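Local coordinates for protein acetyltransferase, GNAT family (Bacillus anthracis str. Sterne, PDB 3FBU) that binds coenzyme A and probably transfers an acetyl group from acetyl-CoA to an amine of its substrate, at residues M1-I10 with Y99-Y110; L63-V74 with I86-Y94. All coordinates share one frame; numbering follows the deposited sequence.

Contact 1 (M1-I10 with Y99-Y110); sequences MFIKAERLLI and YASEAAQATLKY. With COA (coenzyme A), chain C.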
# COMPACT_ATOMS: atom_id res chain seq x y z
N MET A 1 -4.99 -28.84 9.61
CA MET A 1 -3.65 -28.21 9.75
C MET A 1 -3.43 -27.83 11.21
O MET A 1 -4.33 -27.29 11.85
CB MET A 1 -3.55 -26.94 8.87
CG MET A 1 -3.56 -27.18 7.35
SD MET A 1 -3.53 -25.67 6.35
CE MET A 1 -1.85 -25.07 6.58
N PHE A 2 -2.26 -28.19 11.75
CA PHE A 2 -1.65 -27.45 12.86
C PHE A 2 -0.21 -27.19 12.49
O PHE A 2 0.57 -28.12 12.31
CB PHE A 2 -1.69 -28.17 14.20
CG PHE A 2 -1.14 -27.35 15.32
CD1 PHE A 2 0.22 -27.37 15.61
CD2 PHE A 2 -1.97 -26.52 16.08
CE1 PHE A 2 0.74 -26.60 16.63
CE2 PHE A 2 -1.46 -25.76 17.10
CZ PHE A 2 -0.10 -25.80 17.38
N ILE A 3 0.13 -25.92 12.36
CA ILE A 3 1.40 -25.50 11.79
C ILE A 3 1.99 -24.48 12.75
O ILE A 3 1.31 -23.55 13.17
CB ILE A 3 1.20 -24.86 10.38
CG1 ILE A 3 0.52 -25.85 9.42
CG2 ILE A 3 2.52 -24.41 9.79
CD1 ILE A 3 0.11 -25.23 8.07
N LYS A 4 3.25 -24.67 13.13
CA LYS A 4 3.95 -23.71 13.96
C LYS A 4 4.96 -22.99 13.07
O LYS A 4 5.76 -23.63 12.41
CB LYS A 4 4.67 -24.40 15.13
CG LYS A 4 3.73 -25.04 16.17
CD LYS A 4 4.49 -25.75 17.33
CE LYS A 4 3.51 -26.35 18.36
NZ LYS A 4 4.18 -27.08 19.49
N ALA A 5 4.89 -21.67 13.03
CA ALA A 5 5.93 -20.87 12.40
C ALA A 5 6.76 -20.15 13.50
O ALA A 5 6.64 -20.46 14.68
CB ALA A 5 5.32 -19.87 11.41
N GLU A 6 7.59 -19.22 13.09
CA GLU A 6 8.39 -18.40 14.00
C GLU A 6 7.56 -17.58 15.01
O GLU A 6 7.74 -17.72 16.22
CB GLU A 6 9.30 -17.47 13.19
CG GLU A 6 10.53 -18.18 12.62
CD GLU A 6 11.37 -17.33 11.65
OE1 GLU A 6 10.95 -16.20 11.28
OE2 GLU A 6 12.47 -17.82 11.26
N ARG A 7 6.64 -16.75 14.51
CA ARG A 7 5.86 -15.83 15.34
C ARG A 7 4.37 -16.20 15.43
O ARG A 7 3.62 -15.56 16.19
CB ARG A 7 5.96 -14.43 14.77
CG ARG A 7 7.38 -13.87 14.65
CD ARG A 7 7.33 -12.51 14.00
NE ARG A 7 6.90 -12.64 12.60
CZ ARG A 7 6.64 -11.62 11.79
NH1 ARG A 7 6.76 -10.37 12.21
NH2 ARG A 7 6.25 -11.87 10.55
N LEU A 8 3.93 -17.19 14.67
CA LEU A 8 2.51 -17.52 14.58
C LEU A 8 2.28 -18.99 14.43
O LEU A 8 3.18 -19.76 14.07
CB LEU A 8 1.86 -16.77 13.40
CG LEU A 8 2.51 -16.90 12.03
CD1 LEU A 8 2.01 -18.16 11.31
CD2 LEU A 8 2.30 -15.62 11.17
N LEU A 9 1.04 -19.40 14.69
CA LEU A 9 0.60 -20.74 14.42
C LEU A 9 -0.68 -20.70 13.61
O LEU A 9 -1.40 -19.70 13.62
CB LEU A 9 0.38 -21.53 15.71
CG LEU A 9 -0.65 -21.09 16.74
CD1 LEU A 9 -2.10 -21.51 16.37
CD2 LEU A 9 -0.26 -21.73 18.11
N ILE A 10 -0.95 -21.80 12.92
CA ILE A 10 -2.18 -21.96 12.16
C ILE A 10 -2.87 -23.17 12.73
O ILE A 10 -2.25 -24.21 12.93
CB ILE A 10 -1.90 -22.19 10.67
CG1 ILE A 10 -1.00 -21.06 10.13
CG2 ILE A 10 -3.20 -22.25 9.89
CD1 ILE A 10 -0.53 -21.27 8.74
N TYR A 99 3.17 -11.09 8.40
CA TYR A 99 2.38 -12.19 8.93
C TYR A 99 1.78 -13.07 7.83
O TYR A 99 1.82 -14.29 7.94
CB TYR A 99 1.28 -11.69 9.86
CG TYR A 99 1.81 -11.08 11.16
CD1 TYR A 99 2.91 -11.61 11.81
CD2 TYR A 99 1.17 -10.00 11.73
CE1 TYR A 99 3.37 -11.05 13.01
CE2 TYR A 99 1.60 -9.45 12.92
CZ TYR A 99 2.71 -9.98 13.55
OH TYR A 99 3.15 -9.41 14.73
N ALA A 100 1.18 -12.44 6.82
CA ALA A 100 0.54 -13.23 5.74
C ALA A 100 1.60 -14.08 5.06
O ALA A 100 1.39 -15.26 4.83
CB ALA A 100 -0.20 -12.37 4.74
N SER A 101 2.75 -13.48 4.75
CA SER A 101 3.78 -14.24 4.04
C SER A 101 4.34 -15.36 4.90
O SER A 101 4.57 -16.46 4.40
CB SER A 101 4.92 -13.33 3.56
OG SER A 101 4.37 -12.25 2.78
N GLU A 102 4.53 -15.10 6.18
CA GLU A 102 5.02 -16.12 7.12
C GLU A 102 4.03 -17.28 7.21
O GLU A 102 4.43 -18.43 7.12
CB GLU A 102 5.31 -15.51 8.52
CG GLU A 102 5.71 -16.56 9.55
CD GLU A 102 6.08 -15.97 10.93
OE1 GLU A 102 6.36 -14.76 11.01
OE2 GLU A 102 6.04 -16.71 11.92
N ALA A 103 2.74 -16.96 7.34
CA ALA A 103 1.71 -17.99 7.44
C ALA A 103 1.59 -18.78 6.15
O ALA A 103 1.46 -20.02 6.18
CB ALA A 103 0.37 -17.37 7.82
N ALA A 104 1.64 -18.07 5.02
CA ALA A 104 1.45 -18.70 3.71
C ALA A 104 2.65 -19.55 3.37
O ALA A 104 2.48 -20.64 2.85
CB ALA A 104 1.20 -17.65 2.62
N GLN A 105 3.86 -19.10 3.71
CA GLN A 105 5.08 -19.91 3.51
C GLN A 105 4.98 -21.24 4.27
O GLN A 105 5.26 -22.31 3.73
CB GLN A 105 6.34 -19.12 3.94
CG GLN A 105 7.70 -19.80 3.65
CD GLN A 105 8.90 -18.88 3.94
OE1 GLN A 105 8.75 -17.69 4.27
NE2 GLN A 105 10.12 -19.44 3.81
N ALA A 106 4.57 -21.14 5.53
CA ALA A 106 4.37 -22.30 6.39
C ALA A 106 3.32 -23.26 5.85
O ALA A 106 3.48 -24.47 5.95
CB ALA A 106 4.00 -21.83 7.80
N THR A 107 2.25 -22.73 5.28
CA THR A 107 1.21 -23.55 4.67
C THR A 107 1.72 -24.30 3.44
O THR A 107 1.47 -25.49 3.31
CB THR A 107 -0.03 -22.68 4.32
OG1 THR A 107 -0.47 -21.99 5.50
CG2 THR A 107 -1.19 -23.55 3.75
N LEU A 108 2.46 -23.63 2.55
CA LEU A 108 3.07 -24.29 1.39
C LEU A 108 3.93 -25.46 1.84
O LEU A 108 3.85 -26.54 1.29
CB LEU A 108 3.91 -23.31 0.56
CG LEU A 108 3.23 -22.13 -0.11
CD1 LEU A 108 4.26 -21.22 -0.82
CD2 LEU A 108 2.12 -22.53 -1.07
N LYS A 109 4.76 -25.22 2.84
CA LYS A 109 5.67 -26.24 3.37
C LYS A 109 4.91 -27.47 3.87
O LYS A 109 5.26 -28.61 3.55
CB LYS A 109 6.49 -25.64 4.52
CG LYS A 109 7.47 -24.55 4.10
CD LYS A 109 8.29 -23.94 5.32
CE LYS A 109 9.31 -22.85 4.93
NZ LYS A 109 10.08 -22.25 6.10
N TYR A 110 3.87 -27.22 4.64
CA TYR A 110 2.95 -28.27 5.10
C TYR A 110 2.31 -29.00 3.94
O TYR A 110 2.30 -30.23 3.91
CB TYR A 110 1.89 -27.67 6.00
CG TYR A 110 0.94 -28.66 6.63
CD1 TYR A 110 1.28 -29.35 7.78
CD2 TYR A 110 -0.32 -28.87 6.09
CE1 TYR A 110 0.40 -30.26 8.37
CE2 TYR A 110 -1.22 -29.77 6.68
CZ TYR A 110 -0.84 -30.45 7.81
OH TYR A 110 -1.72 -31.32 8.39
N1A COA C . 1.73 -1.14 -2.65
C2A COA C . 2.83 -1.92 -2.86
N3A COA C . 3.20 -2.86 -1.94
C4A COA C . 2.44 -3.02 -0.82
C5A COA C . 1.32 -2.25 -0.59
C6A COA C . 0.94 -1.29 -1.53
N6A COA C . -0.15 -0.55 -1.37
N7A COA C . 0.79 -2.63 0.58
C8A COA C . 1.55 -3.61 1.11
N9A COA C . 2.58 -3.86 0.25
C1B COA C . 3.59 -4.92 0.30
C2B COA C . 4.42 -4.92 1.59
O2B COA C . 5.49 -3.99 1.53
C3B COA C . 4.86 -6.36 1.61
O3B COA C . 5.99 -6.55 0.76
P3B COA C . 7.52 -6.47 1.28
O7A COA C . 8.45 -7.03 0.25
O8A COA C . 7.81 -5.02 1.57
O9A COA C . 7.59 -7.29 2.54
C4B COA C . 3.66 -7.12 1.03
O4B COA C . 2.96 -6.20 0.24
C5B COA C . 2.71 -7.65 2.11
O5B COA C . 3.39 -8.70 2.78
P1A COA C . 2.93 -9.17 4.24
O1A COA C . 3.38 -8.14 5.26
O2A COA C . 3.44 -10.53 4.50
O3A COA C . 1.33 -9.21 4.07
P2A COA C . 0.24 -8.74 5.15
O4A COA C . 0.49 -9.46 6.46
O5A COA C . 0.24 -7.21 5.22
O6A COA C . -1.12 -9.26 4.44
CBP COA C . -2.82 -9.36 2.77
CCP COA C . -1.32 -9.18 3.04
CDP COA C . -3.21 -10.67 3.47
CEP COA C . -2.92 -9.42 1.25
CAP COA C . -3.61 -8.15 3.34
OAP COA C . -3.30 -6.96 2.65
C9P COA C . -5.09 -8.32 3.24
O9P COA C . -5.76 -9.11 4.15
N8P COA C . -5.76 -7.78 2.22
C7P COA C . -7.22 -7.77 2.18
C6P COA C . -7.82 -9.12 1.82
C5P COA C . -7.37 -9.57 0.43
O5P COA C . -7.49 -8.85 -0.59
N4P COA C . -6.90 -10.80 0.37
C3P COA C . -6.31 -11.34 -0.86
C2P COA C . -7.32 -11.86 -1.86
S1P COA C . -6.48 -12.68 -3.25

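Contact 2 (L63-V74 with I86-Y94); sequences LIGENILVGHIV and IGWVFNPKY. With COA (coenzyme A), chain C.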
# COMPACT_ATOMS: atom_id res chain seq x y z
N LEU A 63 -1.20 -15.27 16.59
CA LEU A 63 0.09 -14.76 17.08
C LEU A 63 0.47 -15.52 18.35
O LEU A 63 -0.30 -15.52 19.31
CB LEU A 63 0.01 -13.26 17.36
CG LEU A 63 0.69 -12.39 16.32
CD1 LEU A 63 0.16 -10.94 16.27
CD2 LEU A 63 2.21 -12.40 16.63
N ILE A 64 1.62 -16.18 18.33
CA ILE A 64 2.11 -16.92 19.48
C ILE A 64 2.50 -15.96 20.62
O ILE A 64 3.18 -14.95 20.41
CB ILE A 64 3.34 -17.79 19.13
CG1 ILE A 64 2.98 -18.90 18.13
CG2 ILE A 64 3.90 -18.45 20.41
CD1 ILE A 64 4.18 -19.52 17.42
N GLY A 65 2.05 -16.26 21.82
CA GLY A 65 2.41 -15.45 22.98
C GLY A 65 1.37 -14.39 23.26
O GLY A 65 0.74 -14.41 24.32
N GLU A 66 1.18 -13.45 22.32
CA GLU A 66 0.06 -12.51 22.41
C GLU A 66 -1.28 -13.23 22.32
O GLU A 66 -2.28 -12.72 22.80
CB GLU A 66 0.13 -11.45 21.31
CG GLU A 66 1.30 -10.49 21.42
CD GLU A 66 1.35 -9.51 20.26
OE1 GLU A 66 0.59 -9.69 19.27
OE2 GLU A 66 2.14 -8.53 20.35
N ASN A 67 -1.30 -14.42 21.71
CA ASN A 67 -2.52 -15.21 21.52
C ASN A 67 -3.68 -14.40 20.89
O ASN A 67 -4.80 -14.38 21.41
CB ASN A 67 -2.95 -15.83 22.85
CG ASN A 67 -3.97 -16.92 22.66
OD1 ASN A 67 -4.08 -17.51 21.58
ND2 ASN A 67 -4.73 -17.21 23.72
N ILE A 68 -3.37 -13.74 19.78
CA ILE A 68 -4.30 -12.87 19.07
C ILE A 68 -4.53 -13.48 17.68
O ILE A 68 -3.56 -13.85 17.02
CB ILE A 68 -3.68 -11.48 18.88
CG1 ILE A 68 -3.64 -10.71 20.21
CG2 ILE A 68 -4.43 -10.61 17.85
CD1 ILE A 68 -2.94 -9.37 20.07
N LEU A 69 -5.80 -13.60 17.27
CA LEU A 69 -6.15 -14.02 15.89
C LEU A 69 -6.03 -12.80 14.98
O LEU A 69 -6.76 -11.83 15.13
CB LEU A 69 -7.57 -14.60 15.85
CG LEU A 69 -8.13 -15.23 14.56
CD1 LEU A 69 -9.27 -16.20 14.86
CD2 LEU A 69 -8.59 -14.16 13.61
N VAL A 70 -5.11 -12.87 14.03
CA VAL A 70 -4.80 -11.75 13.19
C VAL A 70 -5.29 -11.94 11.75
O VAL A 70 -5.23 -11.01 10.95
CB VAL A 70 -3.28 -11.46 13.22
CG1 VAL A 70 -2.87 -11.09 14.66
CG2 VAL A 70 -2.45 -12.66 12.70
N GLY A 71 -5.76 -13.13 11.42
CA GLY A 71 -6.28 -13.37 10.08
C GLY A 71 -6.54 -14.84 9.86
O GLY A 71 -6.53 -15.64 10.79
N HIS A 72 -6.83 -15.19 8.61
CA HIS A 72 -6.94 -16.58 8.25
C HIS A 72 -6.31 -16.89 6.88
O HIS A 72 -6.17 -16.02 6.00
CB HIS A 72 -8.40 -17.08 8.35
CG HIS A 72 -9.34 -16.54 7.31
ND1 HIS A 72 -10.14 -15.43 7.53
CD2 HIS A 72 -9.63 -16.97 6.05
CE1 HIS A 72 -10.86 -15.19 6.45
NE2 HIS A 72 -10.57 -16.10 5.53
N ILE A 73 -5.88 -18.14 6.77
CA ILE A 73 -5.38 -18.71 5.52
C ILE A 73 -6.49 -19.54 4.88
O ILE A 73 -7.16 -20.36 5.55
CB ILE A 73 -4.13 -19.60 5.79
CG1 ILE A 73 -2.89 -18.74 6.12
CG2 ILE A 73 -3.88 -20.55 4.61
CD1 ILE A 73 -2.31 -17.92 4.97
N VAL A 74 -6.65 -19.31 3.58
CA VAL A 74 -7.52 -20.11 2.73
C VAL A 74 -6.65 -21.22 2.14
O VAL A 74 -5.61 -20.95 1.56
CB VAL A 74 -8.14 -19.25 1.62
CG1 VAL A 74 -9.16 -20.03 0.83
CG2 VAL A 74 -8.80 -17.96 2.20
N ILE A 86 -4.47 -21.51 -2.47
CA ILE A 86 -4.15 -20.79 -1.23
C ILE A 86 -4.56 -19.32 -1.37
O ILE A 86 -4.54 -18.75 -2.47
CB ILE A 86 -2.62 -20.93 -0.86
CG1 ILE A 86 -2.29 -20.47 0.59
CG2 ILE A 86 -1.75 -20.20 -1.91
CD1 ILE A 86 -0.85 -20.89 1.06
N GLY A 87 -4.89 -18.72 -0.23
CA GLY A 87 -5.27 -17.34 -0.11
C GLY A 87 -5.16 -16.91 1.33
O GLY A 87 -4.75 -17.70 2.20
N TRP A 88 -5.59 -15.69 1.61
CA TRP A 88 -5.31 -15.06 2.90
C TRP A 88 -6.19 -13.84 3.07
O TRP A 88 -6.39 -13.11 2.13
CB TRP A 88 -3.83 -14.63 2.95
CG TRP A 88 -3.27 -14.27 1.61
CD1 TRP A 88 -3.48 -13.13 0.89
CD2 TRP A 88 -2.42 -15.09 0.82
NE1 TRP A 88 -2.80 -13.19 -0.31
CE2 TRP A 88 -2.14 -14.38 -0.38
CE3 TRP A 88 -1.87 -16.36 0.99
CZ2 TRP A 88 -1.36 -14.91 -1.39
CZ3 TRP A 88 -1.09 -16.87 -0.00
CH2 TRP A 88 -0.83 -16.16 -1.17
N VAL A 89 -6.69 -13.63 4.29
CA VAL A 89 -7.43 -12.42 4.65
C VAL A 89 -7.01 -12.08 6.09
O VAL A 89 -7.13 -12.92 6.99
CB VAL A 89 -8.96 -12.62 4.61
CG1 VAL A 89 -9.69 -11.29 4.90
CG2 VAL A 89 -9.43 -13.30 3.24
N PHE A 90 -6.51 -10.85 6.27
CA PHE A 90 -5.90 -10.44 7.53
C PHE A 90 -6.53 -9.15 8.04
O PHE A 90 -7.18 -8.42 7.29
CB PHE A 90 -4.37 -10.30 7.39
CG PHE A 90 -3.64 -11.59 7.52
CD1 PHE A 90 -3.75 -12.57 6.55
CD2 PHE A 90 -2.85 -11.85 8.61
CE1 PHE A 90 -3.12 -13.75 6.68
CE2 PHE A 90 -2.20 -13.03 8.74
CZ PHE A 90 -2.33 -13.99 7.77
N ASN A 91 -6.36 -8.95 9.33
CA ASN A 91 -6.82 -7.77 10.04
C ASN A 91 -5.85 -6.64 9.76
O ASN A 91 -4.64 -6.78 10.02
CB ASN A 91 -6.86 -8.09 11.55
CG ASN A 91 -7.45 -6.97 12.39
OD1 ASN A 91 -7.22 -5.79 12.13
ND2 ASN A 91 -8.21 -7.35 13.42
N PRO A 92 -6.36 -5.52 9.25
CA PRO A 92 -5.52 -4.35 8.90
C PRO A 92 -4.67 -3.83 10.05
O PRO A 92 -3.63 -3.22 9.80
CB PRO A 92 -6.51 -3.28 8.47
CG PRO A 92 -7.83 -3.90 8.36
CD PRO A 92 -7.79 -5.30 8.95
N LYS A 93 -5.08 -4.05 11.30
CA LYS A 93 -4.21 -3.67 12.43
C LYS A 93 -2.86 -4.34 12.35
O LYS A 93 -1.89 -3.86 12.96
CB LYS A 93 -4.83 -4.04 13.77
CG LYS A 93 -6.05 -3.26 14.09
CD LYS A 93 -6.70 -3.82 15.33
CE LYS A 93 -8.03 -3.16 15.60
NZ LYS A 93 -7.90 -1.68 15.74
N TYR A 94 -2.78 -5.47 11.65
CA TYR A 94 -1.56 -6.26 11.64
C TYR A 94 -0.88 -6.36 10.27
O TYR A 94 0.03 -7.16 10.09
CB TYR A 94 -1.85 -7.65 12.22
CG TYR A 94 -2.42 -7.54 13.62
CD1 TYR A 94 -1.58 -7.41 14.72
CD2 TYR A 94 -3.80 -7.50 13.83
CE1 TYR A 94 -2.09 -7.29 16.00
CE2 TYR A 94 -4.32 -7.35 15.12
CZ TYR A 94 -3.46 -7.25 16.19
OH TYR A 94 -3.96 -7.12 17.46
N1A COA C . 1.73 -1.14 -2.65
C2A COA C . 2.83 -1.92 -2.86
N3A COA C . 3.20 -2.86 -1.94
C4A COA C . 2.44 -3.02 -0.82
C5A COA C . 1.32 -2.25 -0.59
C6A COA C . 0.94 -1.29 -1.53
N6A COA C . -0.15 -0.55 -1.37
N7A COA C . 0.79 -2.63 0.58
C8A COA C . 1.55 -3.61 1.11
N9A COA C . 2.58 -3.86 0.25
C1B COA C . 3.59 -4.92 0.30
C2B COA C . 4.42 -4.92 1.59
O2B COA C . 5.49 -3.99 1.53
C3B COA C . 4.86 -6.36 1.61
O3B COA C . 5.99 -6.55 0.76
P3B COA C . 7.52 -6.47 1.28
O7A COA C . 8.45 -7.03 0.25
O8A COA C . 7.81 -5.02 1.57
O9A COA C . 7.59 -7.29 2.54
C4B COA C . 3.66 -7.12 1.03
O4B COA C . 2.96 -6.20 0.24
C5B COA C . 2.71 -7.65 2.11
O5B COA C . 3.39 -8.70 2.78
P1A COA C . 2.93 -9.17 4.24
O1A COA C . 3.38 -8.14 5.26
O2A COA C . 3.44 -10.53 4.50
O3A COA C . 1.33 -9.21 4.07
P2A COA C . 0.24 -8.74 5.15
O4A COA C . 0.49 -9.46 6.46
O5A COA C . 0.24 -7.21 5.22
O6A COA C . -1.12 -9.26 4.44
CBP COA C . -2.82 -9.36 2.77
CCP COA C . -1.32 -9.18 3.04
CDP COA C . -3.21 -10.67 3.47
CEP COA C . -2.92 -9.42 1.25
CAP COA C . -3.61 -8.15 3.34
OAP COA C . -3.30 -6.96 2.65
C9P COA C . -5.09 -8.32 3.24
O9P COA C . -5.76 -9.11 4.15
N8P COA C . -5.76 -7.78 2.22
C7P COA C . -7.22 -7.77 2.18
C6P COA C . -7.82 -9.12 1.82
C5P COA C . -7.37 -9.57 0.43
O5P COA C . -7.49 -8.85 -0.59
N4P COA C . -6.90 -10.80 0.37
C3P COA C . -6.31 -11.34 -0.86
C2P COA C . -7.32 -11.86 -1.86
S1P COA C . -6.48 -12.68 -3.25
O HOH W 1 -8.67 -10.29 14.02

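Contact 1 (M1-I10 with Y99-Y110)
Arg7 and Glu102 join the turn between strands 3-4 and 8-10 to the first turns of helix 99-114 through three hydrogen bonds, two of them part of a salt bridge. Glu102 OE1 takes both side-chain bonds, from Arg7 NE at 2.7 Å on its syn lone pair and from Arg7 NH2 at 2.9 Å nearly end-on to the C-O bond. Carboxylate and guanidinium are close to coplanar, 16° apart. Glu102 OE2 turns its syn lone pair to the backbone, where Arg7 N donates an almost straight bond of 2.7 Å. With both oxygens engaged, the carboxylate is fixed in rotation. Glu102 reaches the turn with its chain stretched out, CG lying opposite the main-chain nitrogen (chi1 175°).

One face of the Arg7 guanidinium is covered by Tyr99 CE1, 3.5 Å above its centre, the two planes inclined at 44°; NH2 also donates to Lys97 O.

Apolar packing continues along the helix. Leu8 lays CD1 against Ala103 and CD2 beside Tyr99 O, while Ile10 CD1 ends near Thr107, whose OG1 is bonded back to Ala103 O. Ile3 CG2 meets Ala106 CB at 3.6 Å, and Ile3 CG1 lies 3.9 Å from Tyr110 CD1. Met1 adds an oblique Met-aromatic contact, SD lying 5.4 Å from the Tyr110 ring centroid.

At the helix start, Ala100 N and Ser101 N bind the coenzyme A pyrophosphate, helped by Ser101 OG. The arrangement is that of the GNAT fold, whose N-terminal strands pack on the pyrophosphate-binding helix.

Contact 2 (L63-V74 with I86-Y94)
His72 and Val89 form a hydrogen-bonded antiparallel pair of a beta hairpin, with His72 N donating to Val89 O at 2.8 Å and Val89 N to His72 O at 3.0 Å. Val74 and Gly87 repeat this reciprocal pairing, although Val74 N lies well above the Gly87 carbonyl plane. At the other end Asn91 N donates to Val70 O at 2.9 Å, and a water links Leu69 O with Asn91 ND2. Strand 83-90 ends here, and Asn91 OD1 accepts from Lys93 N in an Asx turn.

Two aromatic rings receive CH-pi contacts. The Val70 rotamer (chi1 -62°) sets CG1 3.7 Å above the centre of the Tyr94 ring and turns CG2 to Phe90 CE2, while Ile68 CG2 touches Tyr94 OH at 3.5 Å. The Phe90 ring lies over Gly71, whose CA is 4.1 Å from the ring centroid; the absence of a side chain allows Gly71 CA and Phe90 CA to approach to 3.9 Å.

Further along, Ile73 CD1 meets the edge of the Trp88 ring. His72 and Val89 run side by side on the other face, where His72 ND1 is bonded to Tyr24 OH.

Phe90 N and Trp88 O also bond the coenzyme A pantetheine arm. The hairpin lies between strands 58-63 and 119-124, with helix 99-114 over the Ile73 and Trp88 face and helix 18-25 against Val89 and Asn91.

How the contacts relate
Contacts 1 and 2 lie with their centres about 10 Å apart and touch directly. Arg7 O is 3.0 Å from Ile64 N, a probable hydrogen bond that ties the turn of 1-10 to the loop after strand 58-63. Tyr99 CD2 also packs on Tyr94 O at 3.5 Å, near the passage from strand 83-90 into helix 99-114. Thr107 of the helix rests on Ile73 and Ile86, and Ala104 on Trp88, so the helix lies across one face of the sheet, on the N-terminal strands and on the hairpin. The two contacts hold successive parts of one coenzyme A. Asn96 N and Gly98 N, in the chain between 86-94 and 99-110, add further bonds to it.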